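PDB 4ZTK: cell division protein FtsI/penicillin binding protein 2 from Legionella pneumophila subsp. pneumophila ATCC 43290, which probably cross-links peptidoglycan at the division septum as a D,D-transpeptidase of the penicillin-binding protein family. Local coordinates for residues A[154-166]-A[184-198]. Residues are numbered along the deposited sequence; the frame is centred on the assembly and turned at random.
Sequences KLTEFGFDMNSWW and NIPVTIESLIKSYAI
Ser195 and Phe158 show how a loop leaving one helix can be fastened to the flank of another: the serine hydroxyl donates to Phe158 O over 2.7 Å, reaching the oxygen from well out of the carbonyl plane. With its OG anti to the carbonyl carbon (chi1 -64°), Ser195 also sets that hydroxyl over one face of the Phe160 ring, OG lying 3.6 Å from CE2. The edge of the same ring is met by Val187 CG1 and, 3.9 Å from CE1, by Leu192 CD1. Phe85 of helix 83-92 adds edge-to-face packing against both phenylalanines. Ile198, about one helical turn beyond Ser195, sets its CG2 branch 3.7 Å from Phe158 CE1. The loop can turn here because Gly159, at positive phi, ends helix 148-157 in a Schellman motif.

Further along, Ile185 lodges its CD1 against the selenium of Met162, a selenomethionine whose chain bends at chi2 and chi3 to bring SE round to it. Packing then gives way to the more solvent-accessible side, formed by Trp165, Pro186 and Asp161. Pro186 lies over a face of the poorly ordered Trp165, the two side chains running past each other in opposite directions; its CB sits 3.7 Å from the centroid of the six-membered ring and 13° off its normal, a CH-pi contact. The buried Asn184 ties this side back to the core, ND2 reaching Trp165 O at 3.1 Å, nearly in line with the carbonyl but with a bent N-H...O angle of 140°. Water 3 joins Asp161 N to Pro186 O, while Asp161 OD1 holds its own loop by accepting from Asn163 N, an Asx turn, and from Ser164 N, which widens it to an Asx motif. The whole joins helices 148-157 and 189-200 within the penicillin-binding transpeptidase fold, beside helix 83-92, at whose start Ser80 to Lys83 fit the family's SxxK motif.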
ATOM      1  N   LYS A 154      -5.467 -13.990   9.644  1.00 38.67           N
ATOM      2  CA  LYS A 154      -5.403 -13.765   8.206  1.00 35.76           C
ATOM      3  C   LYS A 154      -4.413 -12.661   7.841  1.00 31.38           C
ATOM      4  O   LYS A 154      -3.687 -12.782   6.856  1.00 33.13           O
ATOM      5  CB  LYS A 154      -6.792 -13.492   7.618  1.00 33.67           C
ATOM      6  CG  LYS A 154      -6.815 -13.421   6.093  1.00 36.96           C
ATOM      7  CD  LYS A 154      -6.300 -14.708   5.459  1.00 33.51           C
ATOM      8  CE  LYS A 154      -7.169 -15.896   5.827  1.00 33.83           C
ATOM      9  NZ  LYS A 154      -6.572 -17.171   5.346  1.00 40.47           N
ATOM     10  N   LEU A 155      -4.361 -11.595   8.635  1.00 28.45           N
ATOM     11  CA  LEU A 155      -3.406 -10.523   8.352  1.00 26.76           C
ATOM     12  C   LEU A 155      -1.967 -10.981   8.602  1.00 30.78           C
ATOM     13  O   LEU A 155      -1.041 -10.550   7.910  1.00 33.06           O
ATOM     14  CB  LEU A 155      -3.724  -9.251   9.141  1.00 34.43           C
ATOM     15  CG  LEU A 155      -4.487  -8.199   8.326  1.00 40.63           C
ATOM     16  CD1 LEU A 155      -5.838  -8.734   7.865  1.00 34.46           C
ATOM     17  CD2 LEU A 155      -4.653  -6.906   9.112  1.00 34.16           C
ATOM     18  N   THR A 156      -1.787 -11.862   9.581  1.00 24.95           N
ATOM     19  CA  THR A 156      -0.478 -12.443   9.841  1.00 28.85           C
ATOM     20  C   THR A 156      -0.034 -13.255   8.629  1.00 35.74           C
ATOM     21  O   THR A 156       1.112 -13.163   8.191  1.00 32.37           O
ATOM     22  CB  THR A 156      -0.488 -13.322  11.114  1.00 29.23           C
ATOM     23  OG1 THR A 156      -0.627 -12.480  12.265  1.00 32.94           O
ATOM     24  CG2 THR A 156       0.810 -14.134  11.241  1.00 28.92           C
ATOM     25  N   GLU A 157      -0.962 -14.025   8.075  1.00 30.67           N
ATOM     26  CA  GLU A 157      -0.691 -14.800   6.870  1.00 31.32           C
ATOM     27  C   GLU A 157      -0.345 -13.935   5.659  1.00 29.82           C
ATOM     28  O   GLU A 157       0.345 -14.392   4.748  1.00 34.31           O
ATOM     29  CB  GLU A 157      -1.872 -15.716   6.552  1.00 35.36           C
ATOM     30  CG  GLU A 157      -2.004 -16.877   7.522  1.00 47.13           C
ATOM     31  CD  GLU A 157      -3.211 -17.749   7.235  1.00 61.28           C
ATOM     32  OE1 GLU A 157      -3.472 -18.681   8.025  1.00 69.99           O
ATOM     33  OE2 GLU A 157      -3.901 -17.503   6.224  1.00 66.87           O
ATOM     34  N   PHE A 158      -0.835 -12.698   5.638  1.00 30.33           N
ATOM     35  CA  PHE A 158      -0.489 -11.752   4.579  1.00 27.83           C
ATOM     36  C   PHE A 158       0.874 -11.086   4.795  1.00 37.15           C
ATOM     37  O   PHE A 158       1.317 -10.287   3.965  1.00 28.49           O
ATOM     38  CB  PHE A 158      -1.556 -10.660   4.442  1.00 32.64           C
ATOM     39  CG  PHE A 158      -2.696 -11.034   3.535  1.00 29.76           C
ATOM     40  CD1 PHE A 158      -2.492 -11.189   2.174  1.00 27.64           C
ATOM     41  CD2 PHE A 158      -3.976 -11.207   4.044  1.00 34.48           C
ATOM     42  CE1 PHE A 158      -3.541 -11.523   1.331  1.00 33.58           C
ATOM     43  CE2 PHE A 158      -5.034 -11.542   3.208  1.00 36.07           C
ATOM     44  CZ  PHE A 158      -4.814 -11.703   1.850  1.00 33.66           C
ATOM     45  N   GLY A 159       1.520 -11.395   5.917  1.00 31.68           N
ATOM     46  CA  GLY A 159       2.840 -10.860   6.198  1.00 30.43           C
ATOM     47  C   GLY A 159       2.837  -9.676   7.148  1.00 39.47           C
ATOM     48  O   GLY A 159       3.855  -9.005   7.306  1.00 40.30           O
ATOM     49  N   PHE A 160       1.698  -9.412   7.783  1.00 29.24           N
ATOM     50  CA  PHE A 160       1.610  -8.314   8.739  1.00 29.46           C
ATOM     51  C   PHE A 160       1.931  -8.753  10.169  1.00 33.74           C
ATOM     52  O   PHE A 160       1.522  -9.826  10.615  1.00 33.64           O
ATOM     53  CB  PHE A 160       0.229  -7.650   8.693  1.00 26.99           C
ATOM     54  CG  PHE A 160      -0.042  -6.915   7.419  1.00 27.30           C
ATOM     55  CD1 PHE A 160       0.437  -5.628   7.234  1.00 28.74           C
ATOM     56  CD2 PHE A 160      -0.764  -7.511   6.398  1.00 24.59           C
ATOM     57  CE1 PHE A 160       0.195  -4.942   6.052  1.00 32.56           C
ATOM     58  CE2 PHE A 160      -1.011  -6.832   5.210  1.00 26.10           C
ATOM     59  CZ  PHE A 160      -0.530  -5.546   5.036  1.00 27.02           C
ATOM     60  N   ASP A 161       2.660  -7.902  10.879  1.00 30.40           N
ATOM     61  CA  ASP A 161       2.941  -8.100  12.295  1.00 31.98           C
ATOM     62  C   ASP A 161       1.705  -7.745  13.119  1.00 34.17           C
ATOM     63  O   ASP A 161       1.393  -6.575  13.306  1.00 35.59           O
ATOM     64  CB  ASP A 161       4.117  -7.212  12.704  1.00 32.65           C
ATOM     65  CG  ASP A 161       4.492  -7.347  14.175  1.00 37.65           C
ATOM     66  OD1 ASP A 161       3.783  -8.022  14.959  1.00 40.47           O
ATOM     67  OD2 ASP A 161       5.523  -6.756  14.549  1.00 40.28           O
HETATM   68  N   MSE A 162       1.013  -8.759  13.623  1.00 36.20           N
HETATM   69  CA  MSE A 162      -0.146  -8.535  14.476  1.00 30.14           C
HETATM   70  C   MSE A 162       0.197  -8.885  15.919  1.00 40.54           C
HETATM   71  O   MSE A 162      -0.677  -9.249  16.709  1.00 44.62           O
HETATM   72  CB  MSE A 162      -1.327  -9.367  13.986  1.00 30.48           C
HETATM   73  CG  MSE A 162      -1.616  -9.177  12.506  1.00 28.38           C
HETATM   74 SE   MSE A 162      -2.120  -7.339  12.074  0.65 39.52          SE
HETATM   75  CE  MSE A 162      -3.921  -7.357  12.827  1.00 27.78           C
ATOM     76  N   ASN A 163       1.478  -8.768  16.258  1.00 42.70           N
ATOM     77  CA  ASN A 163       1.949  -9.138  17.591  1.00 48.98           C
ATOM     78  C   ASN A 163       2.639  -8.011  18.355  1.00 47.64           C
ATOM     79  O   ASN A 163       2.341  -7.789  19.522  1.00 49.68           O
ATOM     80  CB  ASN A 163       2.864 -10.362  17.518  1.00 60.42           C
ATOM     81  CG  ASN A 163       2.089 -11.664  17.433  1.00 74.65           C
ATOM     82  OD1 ASN A 163       1.621 -12.053  16.362  1.00 75.46           O
ATOM     83  ND2 ASN A 163       1.951 -12.346  18.567  1.00 81.00           N
ATOM     84  N   SER A 164       3.554  -7.304  17.698  1.00 55.91           N
ATOM     85  CA  SER A 164       4.330  -6.252  18.354  1.00 59.85           C
ATOM     86  C   SER A 164       3.448  -5.226  19.039  1.00 67.52           C
ATOM     87  O   SER A 164       3.436  -5.120  20.263  1.00 74.77           O
ATOM     88  CB  SER A 164       5.226  -5.534  17.349  1.00 53.24           C
ATOM     89  OG  SER A 164       6.165  -6.426  16.782  1.00 64.93           O
ATOM     90  N   TRP A 165       2.712  -4.470  18.233  1.00 70.17           N
ATOM     91  CA  TRP A 165       1.844  -3.419  18.741  1.00 65.79           C
ATOM     92  C   TRP A 165       0.466  -3.982  19.085  1.00 66.16           C
ATOM     93  O   TRP A 165      -0.519  -3.693  18.402  1.00 72.48           O
ATOM     94  CB  TRP A 165       1.728  -2.286  17.711  1.00 64.42           C
ATOM     95  CG  TRP A 165       3.049  -1.619  17.358  1.00 66.71           C
ATOM     96  CD1 TRP A 165       4.249  -1.786  17.993  1.00 70.89           C
ATOM     97  CD2 TRP A 165       3.292  -0.687  16.287  1.00 66.11           C
ATOM     98  NE1 TRP A 165       5.218  -1.017  17.389  1.00 67.50           N
ATOM     99  CE2 TRP A 165       4.657  -0.334  16.341  1.00 66.81           C
ATOM    100  CE3 TRP A 165       2.487  -0.117  15.292  1.00 62.63           C
ATOM    101  CZ2 TRP A 165       5.237   0.562  15.437  1.00 62.77           C
ATOM    102  CZ3 TRP A 165       3.066   0.772  14.395  1.00 63.04           C
ATOM    103  CH2 TRP A 165       4.425   1.103  14.475  1.00 61.60           C
ATOM    104  N   TRP A 166       0.401  -4.789  20.142  1.00 62.16           N
ATOM    105  CA  TRP A 166      -0.860  -5.396  20.569  1.00 66.34           C
ATOM    106  C   TRP A 166      -0.928  -5.569  22.088  1.00 77.03           C
ATOM    107  O   TRP A 166      -0.031  -6.156  22.695  1.00 82.91           O
ATOM    108  CB  TRP A 166      -1.074  -6.746  19.874  1.00 66.82           C
ATOM    109  CG  TRP A 166      -2.471  -7.290  20.023  1.00 68.40           C
ATOM    110  CD1 TRP A 166      -2.972  -7.995  21.082  1.00 70.55           C
ATOM    111  CD2 TRP A 166      -3.547  -7.170  19.080  1.00 67.23           C
ATOM    112  NE1 TRP A 166      -4.291  -8.318  20.857  1.00 70.24           N
ATOM    113  CE2 TRP A 166      -4.666  -7.824  19.636  1.00 66.15           C
ATOM    114  CE3 TRP A 166      -3.672  -6.571  17.822  1.00 62.96           C
ATOM    115  CZ2 TRP A 166      -5.893  -7.894  18.976  1.00 65.78           C
ATOM    116  CZ3 TRP A 166      -4.892  -6.645  17.169  1.00 59.92           C
ATOM    117  CH2 TRP A 166      -5.986  -7.301  17.747  1.00 57.09           C
ATOM    118  N   ASN A 184      -2.106   0.273  14.571  1.00 35.84           N
ATOM    119  CA  ASN A 184      -1.256  -0.531  15.455  1.00 52.86           C
ATOM    120  C   ASN A 184      -0.474  -1.627  14.726  1.00 57.62           C
ATOM    121  O   ASN A 184      -0.321  -2.742  15.234  1.00 64.83           O
ATOM    122  CB  ASN A 184      -2.066  -1.124  16.619  1.00 57.39           C
ATOM    123  CG  ASN A 184      -3.107  -2.141  16.164  1.00 60.98           C
ATOM    124  OD1 ASN A 184      -3.759  -1.967  15.133  1.00 58.86           O
ATOM    125  ND2 ASN A 184      -3.261  -3.217  16.937  1.00 62.56           N
ATOM    126  N   ILE A 185       0.027  -1.309  13.536  1.00 41.30           N
ATOM    127  CA  ILE A 185       0.720  -2.303  12.726  1.00 38.46           C
ATOM    128  C   ILE A 185       2.015  -1.741  12.145  1.00 37.94           C
ATOM    129  O   ILE A 185       1.982  -0.869  11.284  1.00 38.71           O
ATOM    130  CB  ILE A 185      -0.181  -2.816  11.583  1.00 34.81           C
ATOM    131  CG1 ILE A 185      -1.527  -3.304  12.132  1.00 40.49           C
ATOM    132  CG2 ILE A 185       0.512  -3.927  10.812  1.00 36.32           C
ATOM    133  CD1 ILE A 185      -2.526  -3.708  11.064  1.00 43.03           C
ATOM    134  N   PRO A 186       3.164  -2.239  12.623  1.00 31.92           N
ATOM    135  CA  PRO A 186       4.466  -1.825  12.087  1.00 34.10           C
ATOM    136  C   PRO A 186       4.772  -2.513  10.757  1.00 36.60           C
ATOM    137  O   PRO A 186       4.738  -3.742  10.679  1.00 37.29           O
ATOM    138  CB  PRO A 186       5.448  -2.303  13.161  1.00 37.68           C
ATOM    139  CG  PRO A 186       4.779  -3.498  13.768  1.00 33.27           C
ATOM    140  CD  PRO A 186       3.297  -3.222  13.716  1.00 33.88           C
ATOM    141  N   VAL A 187       5.047  -1.726   9.720  1.00 32.59           N
ATOM    142  CA  VAL A 187       5.483  -2.274   8.441  1.00 28.37           C
ATOM    143  C   VAL A 187       6.769  -1.598   7.973  1.00 33.99           C
ATOM    144  O   VAL A 187       7.172  -0.565   8.503  1.00 31.36           O
ATOM    145  CB  VAL A 187       4.397  -2.141   7.329  1.00 30.63           C
ATOM    146  CG1 VAL A 187       3.109  -2.840   7.737  1.00 27.78           C
ATOM    147  CG2 VAL A 187       4.132  -0.673   6.982  1.00 21.21           C
ATOM    148  N   THR A 188       7.423  -2.209   6.996  1.00 30.47           N
ATOM    149  CA  THR A 188       8.499  -1.556   6.269  1.00 33.77           C
ATOM    150  C   THR A 188       8.065  -1.499   4.816  1.00 32.32           C
ATOM    151  O   THR A 188       7.043  -2.084   4.450  1.00 29.57           O
ATOM    152  CB  THR A 188       9.823  -2.338   6.366  1.00 34.37           C
ATOM    153  OG1 THR A 188       9.646  -3.648   5.812  1.00 34.64           O
ATOM    154  CG2 THR A 188      10.284  -2.456   7.816  1.00 32.83           C
ATOM    155  N   ILE A 189       8.820  -0.785   3.991  1.00 32.74           N
ATOM    156  CA  ILE A 189       8.531  -0.734   2.562  1.00 35.15           C
ATOM    157  C   ILE A 189       8.530  -2.155   2.007  1.00 31.00           C
ATOM    158  O   ILE A 189       7.617  -2.551   1.286  1.00 28.47           O
ATOM    159  CB  ILE A 189       9.571   0.117   1.801  1.00 37.08           C
ATOM    160  CG1 ILE A 189       9.484   1.578   2.239  1.00 34.21           C
ATOM    161  CG2 ILE A 189       9.354   0.007   0.308  1.00 33.48           C
ATOM    162  CD1 ILE A 189       8.127   2.199   1.987  1.00 32.99           C
ATOM    163  N   GLU A 190       9.546  -2.925   2.385  1.00 29.36           N
ATOM    164  CA  GLU A 190       9.686  -4.311   1.941  1.00 31.05           C
ATOM    165  C   GLU A 190       8.524  -5.219   2.357  1.00 34.61           C
ATOM    166  O   GLU A 190       8.018  -5.995   1.547  1.00 33.12           O
ATOM    167  CB  GLU A 190      11.008  -4.902   2.441  1.00 34.57           C
ATOM    168  CG  GLU A 190      11.285  -6.313   1.929  1.00 39.74           C
ATOM    169  CD  GLU A 190      12.671  -6.822   2.307  1.00 58.47           C
ATOM    170  OE1 GLU A 190      13.272  -7.570   1.505  1.00 62.19           O
ATOM    171  OE2 GLU A 190      13.157  -6.478   3.405  1.00 61.33           O
ATOM    172  N   SER A 191       8.104  -5.139   3.614  1.00 33.47           N
ATOM    173  CA  SER A 191       7.057  -6.042   4.083  1.00 30.34           C
ATOM    174  C   SER A 191       5.714  -5.653   3.477  1.00 25.85           C
ATOM    175  O   SER A 191       4.916  -6.515   3.112  1.00 30.26           O
ATOM    176  CB  SER A 191       6.983  -6.070   5.614  1.00 30.05           C
ATOM    177  OG  SER A 191       6.344  -4.912   6.127  1.00 29.92           O
ATOM    178  N   LEU A 192       5.475  -4.352   3.347  1.00 26.39           N
ATOM    179  CA  LEU A 192       4.201  -3.873   2.821  1.00 23.99           C
ATOM    180  C   LEU A 192       4.011  -4.233   1.346  1.00 33.95           C
ATOM    181  O   LEU A 192       2.942  -4.702   0.947  1.00 29.21           O
ATOM    182  CB  LEU A 192       4.045  -2.364   3.038  1.00 25.75           C
ATOM    183  CG  LEU A 192       2.684  -1.778   2.640  1.00 27.75           C
ATOM    184  CD1 LEU A 192       1.528  -2.496   3.357  1.00 25.81           C
ATOM    185  CD2 LEU A 192       2.631  -0.271   2.902  1.00 24.31           C
ATOM    186  N   ILE A 193       5.048  -4.030   0.537  1.00 30.57           N
ATOM    187  CA  ILE A 193       4.935  -4.339  -0.883  1.00 27.69           C
ATOM    188  C   ILE A 193       4.838  -5.852  -1.104  1.00 26.37           C
ATOM    189  O   ILE A 193       4.199  -6.315  -2.054  1.00 24.87           O
ATOM    190  CB  ILE A 193       6.077  -3.698  -1.725  1.00 26.73           C
ATOM    191  CG1 ILE A 193       5.720  -3.711  -3.217  1.00 30.22           C
ATOM    192  CG2 ILE A 193       7.413  -4.392  -1.467  1.00 23.46           C
ATOM    193  CD1 ILE A 193       6.733  -2.995  -4.111  1.00 28.38           C
ATOM    194  N   LYS A 194       5.447  -6.627  -0.210  1.00 23.21           N
ATOM    195  CA  LYS A 194       5.352  -8.079  -0.311  1.00 28.73           C
ATOM    196  C   LYS A 194       3.930  -8.551  -0.007  1.00 31.99           C
ATOM    197  O   LYS A 194       3.444  -9.510  -0.610  1.00 33.47           O
ATOM    198  CB  LYS A 194       6.376  -8.769   0.601  1.00 31.80           C
ATOM    199  CG  LYS A 194       7.798  -8.762   0.037  1.00 34.15           C
ATOM    200  CD  LYS A 194       8.789  -9.410   0.995  1.00 37.31           C
ATOM    201  CE  LYS A 194      10.201  -9.412   0.419  1.00 42.66           C
ATOM    202  NZ  LYS A 194      10.366 -10.379  -0.706  1.00 44.57           N
ATOM    203  N   SER A 195       3.263  -7.867   0.917  1.00 25.29           N
ATOM    204  CA  SER A 195       1.867  -8.164   1.209  1.00 26.29           C
ATOM    205  C   SER A 195       0.993  -7.876  -0.011  1.00 28.39           C
ATOM    206  O   SER A 195       0.115  -8.666  -0.357  1.00 24.35           O
ATOM    207  CB  SER A 195       1.386  -7.365   2.421  1.00 24.62           C
ATOM    208  OG  SER A 195       2.112  -7.754   3.578  1.00 31.45           O
ATOM    209  N   TYR A 196       1.238  -6.748  -0.670  1.00 25.34           N
ATOM    210  CA  TYR A 196       0.508  -6.444  -1.895  1.00 25.82           C
ATOM    211  C   TYR A 196       0.859  -7.418  -3.026  1.00 27.65           C
ATOM    212  O   TYR A 196       0.023  -7.719  -3.879  1.00 31.28           O
ATOM    213  CB  TYR A 196       0.701  -4.982  -2.316  1.00 27.69           C
ATOM    214  CG  TYR A 196      -0.337  -4.088  -1.686  1.00 28.16           C
ATOM    215  CD1 TYR A 196      -0.144  -3.550  -0.425  1.00 26.88           C
ATOM    216  CD2 TYR A 196      -1.530  -3.821  -2.336  1.00 27.67           C
ATOM    217  CE1 TYR A 196      -1.108  -2.750   0.166  1.00 22.58           C
ATOM    218  CE2 TYR A 196      -2.499  -3.029  -1.756  1.00 27.62           C
ATOM    219  CZ  TYR A 196      -2.282  -2.500  -0.503  1.00 23.36           C
ATOM    220  OH  TYR A 196      -3.242  -1.711   0.080  1.00 23.26           O
ATOM    221  N   ALA A 197       2.082  -7.935  -3.008  1.00 24.30           N
ATOM    222  CA  ALA A 197       2.497  -8.913  -4.009  1.00 29.15           C
ATOM    223  C   ALA A 197       1.638 -10.172  -3.920  1.00 35.69           C
ATOM    224  O   ALA A 197       1.377 -10.828  -4.927  1.00 35.56           O
ATOM    225  CB  ALA A 197       3.972  -9.251  -3.857  1.00 26.51           C
ATOM    226  N   ILE A 198       1.181 -10.496  -2.716  1.00 34.55           N
ATOM    227  CA  ILE A 198       0.314 -11.653  -2.529  1.00 31.94           C
ATOM    228  C   ILE A 198      -1.004 -11.471  -3.287  1.00 31.97           C
ATOM    229  O   ILE A 198      -1.474 -12.382  -3.970  1.00 30.33           O
ATOM    230  CB  ILE A 198       0.053 -11.932  -1.038  1.00 33.18           C
ATOM    231  CG1 ILE A 198       1.363 -12.322  -0.344  1.00 33.28           C
ATOM    232  CG2 ILE A 198      -0.988 -13.035  -0.875  1.00 36.53           C
ATOM    233  CD1 ILE A 198       1.219 -12.628   1.135  1.00 33.96           C
TER
HETATM  234  O   HOH W   1       5.102  -8.891   4.239  1.00 31.94           O
HETATM  235  O   HOH W   2       0.746  -5.139  15.903  1.00 41.21           O
HETATM  236  O   HOH W   3       3.790  -5.764   9.608  1.00 41.64           O